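Local atomic coordinates of N-hydroxyarylamine O-acetyltransferase (Bacillus cereus, PDB entry 4DMO), a protein that transfers acetyl groups to arylamines through a non-canonical catalytic triad and is probably an N-hydroxyarylamine O-acetyltransferase as well. Residues G226-T231 and L235-N240; P217-L222 and M251-L256; Q36-E41 and E60-N65. All coordinates share one frame; numbering follows the deposited sequence.

Contact 1: residues G226-T231 and L235-N240; sequences GHASLT and LTVAKN
An antiparallel beta hairpin in the five-stranded sheet brings His227 against Ala238 and Ser229 against Thr236, the two hydrogen-bonded pairs of the contact. His227 N donates to Ala238 O at 3.0 Å, and Ala238 N returns a bond to His227 O at 2.9 Å. At the second pair, Ser229 N meets Thr236 O and Thr236 N meets Ser229 O, both at 2.8 Å; the latter bond is nearly straight, 168° at the hydrogen. Between them lies the non-hydrogen-bonded pair Ala228-Val237, where Ala228 CA points a C-H at Thr236 O, 3.3 Å away.

Above one face of the strands, the imidazole of His227 leans across to its partner strand. Its chi1 of 77° sets CG between the backbone N and the carbonyl carbon, and the ring reaches Ala238 obliquely, NE2 lying 3.4 Å from CB. Ser229 OG sits in plane at the edge of the same ring. On the other face Leu230 CD1 rests 4.2 Å from Leu235 CB, and both leucines continue onto helix 250-261. The chemistry therefore divides by layer: paired backbone hydrogen bonds fix the register, a mixed polar and apolar row covers one face, and the two leucines on the other face meet the helix.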
loop_
_atom_site.group_PDB
_atom_site.type_symbol
_atom_site.label_atom_id
_atom_site.label_comp_id
_atom_site.label_asym_id
_atom_site.label_seq_id
_atom_site.Cartn_x
_atom_site.Cartn_y
_atom_site.Cartn_z
ATOM N N GLY A 226 -13.810 1.721 9.745
ATOM C CA GLY A 226 -12.537 1.583 10.444
ATOM C C GLY A 226 -11.509 0.725 9.709
ATOM O O GLY A 226 -11.005 1.122 8.652
ATOM N N HIS A 227 -11.177 -0.427 10.292
ATOM C CA HIS A 227 -10.254 -1.381 9.678
ATOM C C HIS A 227 -10.329 -2.755 10.368
ATOM O O HIS A 227 -10.977 -2.928 11.410
ATOM C CB HIS A 227 -8.845 -0.842 9.728
ATOM C CG HIS A 227 -8.224 -0.970 11.074
ATOM N ND1 HIS A 227 -7.520 -2.092 11.463
ATOM C CD2 HIS A 227 -8.224 -0.135 12.132
ATOM C CE1 HIS A 227 -7.109 -1.933 12.703
ATOM N NE2 HIS A 227 -7.546 -0.762 13.142
ATOM N N ALA A 228 -9.704 -3.743 9.738
ATOM C CA ALA A 228 -9.675 -5.106 10.238
ATOM C C ALA A 228 -8.264 -5.653 9.999
ATOM O O ALA A 228 -7.666 -5.373 8.959
ATOM C CB ALA A 228 -10.695 -5.933 9.540
ATOM N N SER A 229 -7.730 -6.373 10.985
ATOM C CA SER A 229 -6.370 -6.918 10.958
ATOM C C SER A 229 -6.380 -8.367 11.400
ATOM O O SER A 229 -7.062 -8.735 12.355
ATOM C CB SER A 229 -5.448 -6.133 11.883
ATOM O OG SER A 229 -5.496 -4.763 11.584
ATOM N N LEU A 230 -5.640 -9.200 10.683
ATOM C CA LEU A 230 -5.593 -10.628 10.982
ATOM C C LEU A 230 -4.153 -11.112 11.052
ATOM O O LEU A 230 -3.293 -10.684 10.272
ATOM C CB LEU A 230 -6.384 -11.431 9.944
ATOM C CG LEU A 230 -6.417 -12.961 10.086
ATOM C CD1 LEU A 230 -7.113 -13.374 11.365
ATOM C CD2 LEU A 230 -7.079 -13.615 8.885
ATOM N N THR A 231 -3.886 -11.948 12.055
ATOM C CA THR A 231 -2.611 -12.645 12.169
ATOM C C THR A 231 -2.854 -14.122 12.531
ATOM O O THR A 231 -4.002 -14.569 12.704
ATOM C CB THR A 231 -1.676 -12.025 13.234
ATOM O OG1 THR A 231 -2.127 -12.426 14.534
ATOM C CG2 THR A 231 -1.627 -10.522 13.115
ATOM N N LEU A 235 -7.714 -11.763 15.447
ATOM C CA LEU A 235 -8.406 -10.818 14.596
ATOM C C LEU A 235 -8.769 -9.573 15.392
ATOM O O LEU A 235 -9.392 -9.638 16.458
ATOM C CB LEU A 235 -9.671 -11.450 14.060
ATOM C CG LEU A 235 -10.631 -10.577 13.286
ATOM C CD1 LEU A 235 -10.073 -10.183 11.926
ATOM C CD2 LEU A 235 -11.922 -11.356 13.137
ATOM N N THR A 236 -8.355 -8.440 14.856
ATOM C CA THR A 236 -8.677 -7.164 15.424
ATOM C C THR A 236 -9.576 -6.399 14.463
ATOM O O THR A 236 -9.215 -6.151 13.318
ATOM C CB THR A 236 -7.403 -6.383 15.703
ATOM O OG1 THR A 236 -6.660 -7.057 16.727
ATOM C CG2 THR A 236 -7.723 -4.986 16.182
ATOM N N VAL A 237 -10.757 -6.032 14.942
ATOM C CA VAL A 237 -11.666 -5.188 14.187
ATOM C C VAL A 237 -11.883 -3.856 14.913
ATOM O O VAL A 237 -12.402 -3.833 16.024
ATOM C CB VAL A 237 -13.034 -5.842 14.011
ATOM C CG1 VAL A 237 -13.940 -4.912 13.279
ATOM C CG2 VAL A 237 -12.915 -7.149 13.254
ATOM N N ALA A 238 -11.506 -2.751 14.273
ATOM C CA ALA A 238 -11.774 -1.433 14.813
ATOM C C ALA A 238 -12.898 -0.735 14.032
ATOM O O ALA A 238 -12.868 -0.644 12.801
ATOM C CB ALA A 238 -10.539 -0.586 14.778
ATOM N N LYS A 239 -13.895 -0.264 14.774
ATOM C CA LYS A 239 -14.899 0.665 14.266
ATOM C C LYS A 239 -14.614 1.992 14.948
ATOM O O LYS A 239 -13.524 2.179 15.496
ATOM C CB LYS A 239 -16.298 0.180 14.601
ATOM C CG LYS A 239 -16.506 -1.300 14.296
ATOM C CD LYS A 239 -17.900 -1.772 14.711
ATOM C CE LYS A 239 -18.947 -1.339 13.699
ATOM N NZ LYS A 239 -18.897 -2.183 12.453
ATOM N N ASN A 240 -15.563 2.922 14.891
ATOM C CA ASN A 240 -15.417 4.203 15.585
ATOM C C ASN A 240 -15.765 4.118 17.074
ATOM O O ASN A 240 -16.895 3.802 17.462
ATOM C CB ASN A 240 -16.271 5.291 14.933
ATOM C CG ASN A 240 -16.119 6.635 15.628
ATOM O OD1 ASN A 240 -15.130 7.324 15.419
ATOM N ND2 ASN A 240 -17.102 7.013 16.461
#

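Contact 2: residues P217-L222 and M251-L256; sequences PLIVKL and MQYTNL
Tyr253 reaches from helix 250-261 toward Pro217, on the approach to strand 218-223, and can be followed atom by atom. From CB, the chain turns so that CG stands anti to the backbone N (chi1 175°), which carries the ring out from the helix toward the strand. Contact with 217-222 is made by the far end of the ring. There CZ comes within 4.3 Å of Pro217 CB, and the pyrrolidine carbon lies oblique to the aromatic plane.

The hydroxyl goes further. Tyr253 OH lies 3.5 Å from Pro217 CB and 3.9 Å from Pro217 CG, while two residues further along, Ile219 CD1 lies 4.0 Å from the same oxygen. No hydrogen bond joins the two segments, so shape and van der Waals contact carry the join. Ile219 extends CD1 from CG1, which lies beside its backbone N (chi1 -57°). Leu43 of helix 43-46 touches Pro217, Ile219 and Tyr253 alike, and Leu230 of the adjoining strand also packs on the tyrosine. In the fold, helix 250-261 packs on one face of the antiparallel sheet, where Ile219 and Leu230 touch it, and Tyr253 reaches to the sheet's margin by its hydroxyl end.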
loop_
_atom_site.group_PDB
_atom_site.type_symbol
_atom_site.label_atom_id
_atom_site.label_comp_id
_atom_site.label_asym_id
_atom_site.label_seq_id
_atom_site.Cartn_x
_atom_site.Cartn_y
_atom_site.Cartn_z
ATOM N N PRO A 217 1.808 -14.623 9.361
ATOM C CA PRO A 217 0.794 -13.960 8.524
ATOM C C PRO A 217 0.397 -12.610 9.080
ATOM O O PRO A 217 0.220 -12.465 10.286
ATOM C CB PRO A 217 -0.400 -14.898 8.611
ATOM C CG PRO A 217 0.228 -16.269 8.983
ATOM C CD PRO A 217 1.339 -15.908 9.895
ATOM N N LEU A 218 0.247 -11.648 8.177
ATOM C CA LEU A 218 -0.155 -10.297 8.494
ATOM C C LEU A 218 -1.106 -9.824 7.383
ATOM O O LEU A 218 -0.733 -9.794 6.208
ATOM C CB LEU A 218 1.092 -9.441 8.546
ATOM C CG LEU A 218 1.078 -8.109 9.262
ATOM C CD1 LEU A 218 2.526 -7.605 9.352
ATOM C CD2 LEU A 218 0.228 -7.117 8.532
ATOM N N ILE A 219 -2.344 -9.510 7.739
ATOM C CA ILE A 219 -3.330 -9.016 6.771
ATOM C C ILE A 219 -4.083 -7.836 7.373
ATOM O O ILE A 219 -4.707 -7.991 8.410
ATOM C CB ILE A 219 -4.395 -10.057 6.402
ATOM C CG1 ILE A 219 -3.776 -11.353 5.829
ATOM C CG2 ILE A 219 -5.350 -9.460 5.390
ATOM C CD1 ILE A 219 -3.590 -12.419 6.860
ATOM N N VAL A 220 -4.063 -6.677 6.708
ATOM C CA VAL A 220 -4.871 -5.549 7.160
ATOM C C VAL A 220 -5.633 -4.928 5.979
ATOM O O VAL A 220 -5.158 -4.919 4.845
ATOM C CB VAL A 220 -3.998 -4.483 7.868
ATOM C CG1 VAL A 220 -2.910 -4.044 6.988
ATOM C CG2 VAL A 220 -4.805 -3.251 8.252
ATOM N N LYS A 221 -6.835 -4.436 6.264
ATOM C CA LYS A 221 -7.633 -3.740 5.281
ATOM C C LYS A 221 -8.538 -2.719 5.931
ATOM O O LYS A 221 -9.146 -2.995 6.957
ATOM C CB LYS A 221 -8.499 -4.709 4.520
ATOM C CG LYS A 221 -9.081 -4.090 3.291
ATOM C CD LYS A 221 -9.903 -5.086 2.459
ATOM C CE LYS A 221 -11.181 -5.513 3.131
ATOM N NZ LYS A 221 -12.056 -4.354 3.325
ATOM N N LEU A 222 -8.635 -1.544 5.325
ATOM C CA LEU A 222 -9.630 -0.573 5.775
ATOM C C LEU A 222 -11.011 -1.102 5.480
ATOM O O LEU A 222 -11.224 -1.922 4.580
ATOM C CB LEU A 222 -9.428 0.785 5.105
ATOM C CG LEU A 222 -8.020 1.319 5.426
ATOM C CD1 LEU A 222 -7.913 2.711 4.947
ATOM C CD2 LEU A 222 -7.678 1.233 6.917
ATOM N N MET A 251 -8.627 -23.351 12.153
ATOM C CA MET A 251 -9.904 -23.738 11.553
ATOM C C MET A 251 -10.702 -22.535 11.098
ATOM O O MET A 251 -11.539 -22.635 10.203
ATOM C CB MET A 251 -10.751 -24.527 12.552
ATOM C CG MET A 251 -9.997 -25.644 13.266
ATOM S SD MET A 251 -10.947 -26.404 14.610
ATOM C CE MET A 251 -10.072 -27.972 14.781
ATOM N N GLN A 252 -10.505 -21.403 11.754
ATOM C CA GLN A 252 -11.306 -20.223 11.423
ATOM C C GLN A 252 -10.584 -19.304 10.436
ATOM O O GLN A 252 -11.119 -18.267 10.023
ATOM C CB GLN A 252 -11.565 -19.399 12.668
ATOM C CG GLN A 252 -12.317 -20.091 13.744
ATOM C CD GLN A 252 -12.243 -19.343 15.048
ATOM O OE1 GLN A 252 -11.317 -19.532 15.829
ATOM N NE2 GLN A 252 -13.231 -18.497 15.305
ATOM N N TYR A 253 -9.352 -19.655 10.100
ATOM C CA TYR A 253 -8.447 -18.723 9.460
ATOM C C TYR A 253 -8.741 -18.576 7.964
ATOM O O TYR A 253 -8.586 -17.491 7.395
ATOM C CB TYR A 253 -7.040 -19.200 9.708
ATOM C CG TYR A 253 -5.997 -18.421 9.013
ATOM C CD1 TYR A 253 -5.458 -18.890 7.838
ATOM C CD2 TYR A 253 -5.527 -17.234 9.533
ATOM C CE1 TYR A 253 -4.498 -18.208 7.195
ATOM C CE2 TYR A 253 -4.549 -16.542 8.888
ATOM C CZ TYR A 253 -4.057 -17.041 7.706
ATOM O OH TYR A 253 -3.081 -16.397 7.018
ATOM N N THR A 254 -9.211 -19.653 7.338
ATOM C CA THR A 254 -9.549 -19.627 5.910
ATOM C C THR A 254 -10.820 -18.878 5.643
ATOM O O THR A 254 -10.914 -18.082 4.700
ATOM C CB THR A 254 -9.728 -21.047 5.333
ATOM O OG1 THR A 254 -8.449 -21.658 5.167
ATOM C CG2 THR A 254 -10.456 -21.006 3.969
ATOM N N ASN A 255 -11.817 -19.153 6.465
ATOM C CA ASN A 255 -13.068 -18.430 6.386
ATOM C C ASN A 255 -12.860 -16.929 6.573
ATOM O O ASN A 255 -13.351 -16.139 5.784
ATOM C CB ASN A 255 -14.066 -18.981 7.410
ATOM C CG ASN A 255 -14.530 -20.378 7.065
ATOM O OD1 ASN A 255 -14.612 -20.741 5.896
ATOM N ND2 ASN A 255 -14.795 -21.178 8.078
ATOM N N LEU A 256 -12.120 -16.548 7.597
ATOM C CA LEU A 256 -11.850 -15.152 7.863
ATOM C C LEU A 256 -11.102 -14.458 6.716
ATOM O O LEU A 256 -11.341 -13.290 6.422
ATOM C CB LEU A 256 -11.058 -15.012 9.158
ATOM C CG LEU A 256 -11.894 -15.117 10.445
ATOM C CD1 LEU A 256 -11.008 -15.192 11.706
ATOM C CD2 LEU A 256 -12.870 -13.957 10.561
#

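Contact 3: residues Q36-E41 and E60-N65; sequences QTVPFE and EKILVN
Val38 and Ile62 meet through one methyl each, Val38 CG1 and Ile62 CG2, 3.9 Å apart. In both residues the touching methyl stands anti to the backbone N, at a chi1 of -170° for the valine. The two side chains cross at about a right angle, and these two methyls make the touch. Ile62 turns its other branch, CG1, beside its own backbone N.

A second, polar join is made at a distance. The chi1 of Glu41, 57°, places CG between the backbone N and the carbonyl carbon, and its carboxylate end comes nearer to helix 55-64 than the direction of its CB suggests. Lys61 is almost fully extended as far as CE, and this carries NZ to 4.5 Å from Glu41 OE1, beyond a salt bridge. A water fills the step: it accepts from Lys61 NZ at 3.0 Å and donates to Glu41 OE1 at 2.8 Å. Each charge also has a direct partner: Arg67 forms a salt bridge with Glu41 OE2, whereas Lys61 NZ forms one with Glu73 and a hydrogen bond to the carbonyl of Gly68. This network probably favours the ionised form of both groups.

Leu74 of helix 71-84 touches both Val38 and Ile62. Helix 55-64 thus packs beside the bend between helix 27-37 and strand 40-41, which pairs with strand 218-223.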
loop_
_atom_site.group_PDB
_atom_site.type_symbol
_atom_site.label_atom_id
_atom_site.label_comp_id
_atom_site.label_asym_id
_atom_site.label_seq_id
_atom_site.Cartn_x
_atom_site.Cartn_y
_atom_site.Cartn_z
ATOM N N GLN A 36 -10.612 -0.068 0.243
ATOM C CA GLN A 36 -11.767 -0.849 0.694
ATOM C C GLN A 36 -11.743 -2.282 0.145
ATOM O O GLN A 36 -12.319 -3.199 0.741
ATOM C CB GLN A 36 -13.088 -0.124 0.343
ATOM C CG GLN A 36 -13.302 1.209 1.107
ATOM C CD GLN A 36 -13.283 1.044 2.650
ATOM O OE1 GLN A 36 -13.953 0.191 3.210
ATOM N NE2 GLN A 36 -12.537 1.900 3.318
ATOM N N THR A 37 -11.031 -2.489 -0.962
ATOM C CA THR A 37 -11.114 -3.760 -1.673
ATOM C C THR A 37 -9.831 -4.594 -1.690
ATOM O O THR A 37 -9.908 -5.802 -1.663
ATOM C CB THR A 37 -11.635 -3.573 -3.166
ATOM O OG1 THR A 37 -10.797 -2.654 -3.897
ATOM C CG2 THR A 37 -13.115 -3.115 -3.212
ATOM N N VAL A 38 -8.673 -3.952 -1.760
ATOM C CA VAL A 38 -7.411 -4.650 -1.826
ATOM C C VAL A 38 -6.697 -4.567 -0.511
ATOM O O VAL A 38 -6.296 -3.496 -0.075
ATOM C CB VAL A 38 -6.488 -4.066 -2.886
ATOM C CG1 VAL A 38 -5.303 -4.968 -3.084
ATOM C CG2 VAL A 38 -7.241 -3.875 -4.192
ATOM N N PRO A 39 -6.555 -5.707 0.154
ATOM C CA PRO A 39 -5.896 -5.694 1.450
ATOM C C PRO A 39 -4.370 -5.703 1.371
ATOM O O PRO A 39 -3.751 -6.119 0.379
ATOM C CB PRO A 39 -6.402 -6.973 2.097
ATOM C CG PRO A 39 -6.684 -7.861 0.985
ATOM C CD PRO A 39 -7.103 -7.022 -0.172
ATOM N N PHE A 40 -3.774 -5.227 2.462
ATOM C CA PHE A 40 -2.354 -5.343 2.705
ATOM C C PHE A 40 -2.136 -6.726 3.264
ATOM O O PHE A 40 -2.687 -7.062 4.317
ATOM C CB PHE A 40 -1.934 -4.259 3.719
ATOM C CG PHE A 40 -0.434 -4.142 3.951
ATOM C CD1 PHE A 40 0.375 -3.484 3.043
ATOM C CD2 PHE A 40 0.142 -4.659 5.087
ATOM C CE1 PHE A 40 1.756 -3.368 3.264
ATOM C CE2 PHE A 40 1.508 -4.528 5.328
ATOM C CZ PHE A 40 2.317 -3.894 4.422
ATOM N N GLU A 41 -1.388 -7.559 2.542
ATOM C CA GLU A 41 -1.150 -8.944 2.983
ATOM C C GLU A 41 0.185 -9.515 2.502
ATOM O O GLU A 41 0.708 -9.151 1.446
ATOM C CB GLU A 41 -2.284 -9.861 2.538
ATOM C CG GLU A 41 -2.523 -9.849 1.036
ATOM C CD GLU A 41 -2.390 -11.212 0.388
ATOM O OE1 GLU A 41 -1.421 -11.954 0.686
ATOM O OE2 GLU A 41 -3.235 -11.505 -0.459
ATOM N N GLU A 60 -2.685 -10.436 -12.554
ATOM C CA GLU A 60 -3.110 -11.807 -12.242
ATOM C C GLU A 60 -3.303 -12.033 -10.746
ATOM O O GLU A 60 -4.331 -12.521 -10.325
ATOM C CB GLU A 60 -2.064 -12.798 -12.765
ATOM C CG GLU A 60 -2.233 -14.249 -12.278
ATOM C CD GLU A 60 -3.117 -15.098 -13.183
ATOM O OE1 GLU A 60 -3.798 -14.520 -14.062
ATOM O OE2 GLU A 60 -3.161 -16.342 -12.988
ATOM N N LYS A 61 -2.303 -11.671 -9.941
ATOM C CA LYS A 61 -2.405 -11.863 -8.498
ATOM C C LYS A 61 -3.487 -10.959 -7.887
ATOM O O LYS A 61 -4.409 -11.434 -7.203
ATOM C CB LYS A 61 -1.042 -11.628 -7.805
ATOM C CG LYS A 61 -1.108 -11.907 -6.305
ATOM C CD LYS A 61 0.045 -11.335 -5.489
ATOM C CE LYS A 61 -0.094 -11.709 -4.008
ATOM N NZ LYS A 61 0.483 -10.629 -3.125
ATOM N N ILE A 62 -3.408 -9.663 -8.162
ATOM C CA ILE A 62 -4.237 -8.695 -7.467
ATOM C C ILE A 62 -5.602 -8.543 -8.104
ATOM O O ILE A 62 -6.610 -8.496 -7.407
ATOM C CB ILE A 62 -3.580 -7.249 -7.449
ATOM C CG1 ILE A 62 -2.166 -7.269 -6.890
ATOM C CG2 ILE A 62 -4.407 -6.279 -6.627
ATOM C CD1 ILE A 62 -2.105 -7.435 -5.421
ATOM N N LEU A 63 -5.639 -8.407 -9.425
ATOM C CA LEU A 63 -6.894 -8.053 -10.089
ATOM C C LEU A 63 -7.705 -9.294 -10.468
ATOM O O LEU A 63 -8.907 -9.353 -10.242
ATOM C CB LEU A 63 -6.639 -7.174 -11.318
ATOM C CG LEU A 63 -5.736 -5.971 -11.085
ATOM C CD1 LEU A 63 -5.584 -5.156 -12.356
ATOM C CD2 LEU A 63 -6.264 -5.089 -9.958
ATOM N N VAL A 64 -7.037 -10.298 -11.012
ATOM C CA VAL A 64 -7.727 -11.502 -11.450
ATOM C C VAL A 64 -7.992 -12.428 -10.268
ATOM O O VAL A 64 -9.131 -12.816 -10.036
ATOM C CB VAL A 64 -6.930 -12.257 -12.550
ATOM C CG1 VAL A 64 -7.634 -13.568 -12.926
ATOM C CG2 VAL A 64 -6.742 -11.375 -13.793
ATOM N N ASN A 65 -6.950 -12.763 -9.512
ATOM C CA ASN A 65 -7.097 -13.715 -8.411
ATOM C C ASN A 65 -7.528 -13.088 -7.070
ATOM O O ASN A 65 -7.567 -13.749 -6.050
ATOM C CB ASN A 65 -5.799 -14.502 -8.243
ATOM C CG ASN A 65 -5.569 -15.478 -9.389
ATOM O OD1 ASN A 65 -6.514 -15.875 -10.055
ATOM N ND2 ASN A 65 -4.323 -15.871 -9.609
HETATM O O HOH W 1 1.104 -11.834 -0.464
#

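How the contacts relate
All three contacts reach the same five-stranded antiparallel sheet. Contact 1 joins two of its strands, is partly buried and relies on a regular set of backbone bonds. Contact 2 is buried and holds strand to helix by van der Waals contact, without a hydrogen bond between its segments; it is sequence-distant and encloses contact 1 along the chain. The two share a strand boundary, where Leu230 N lies 2.7 Å from Ile219 O. Contact 3, also buried and nearest the chain centre, mixes a methyl contact with a water-linked charge pair. It continues across the sheet to contact 2, with Phe40 N 2.8 Å from Val220 O, but does not touch contact 1, whose nearest atoms are about 6 Å away.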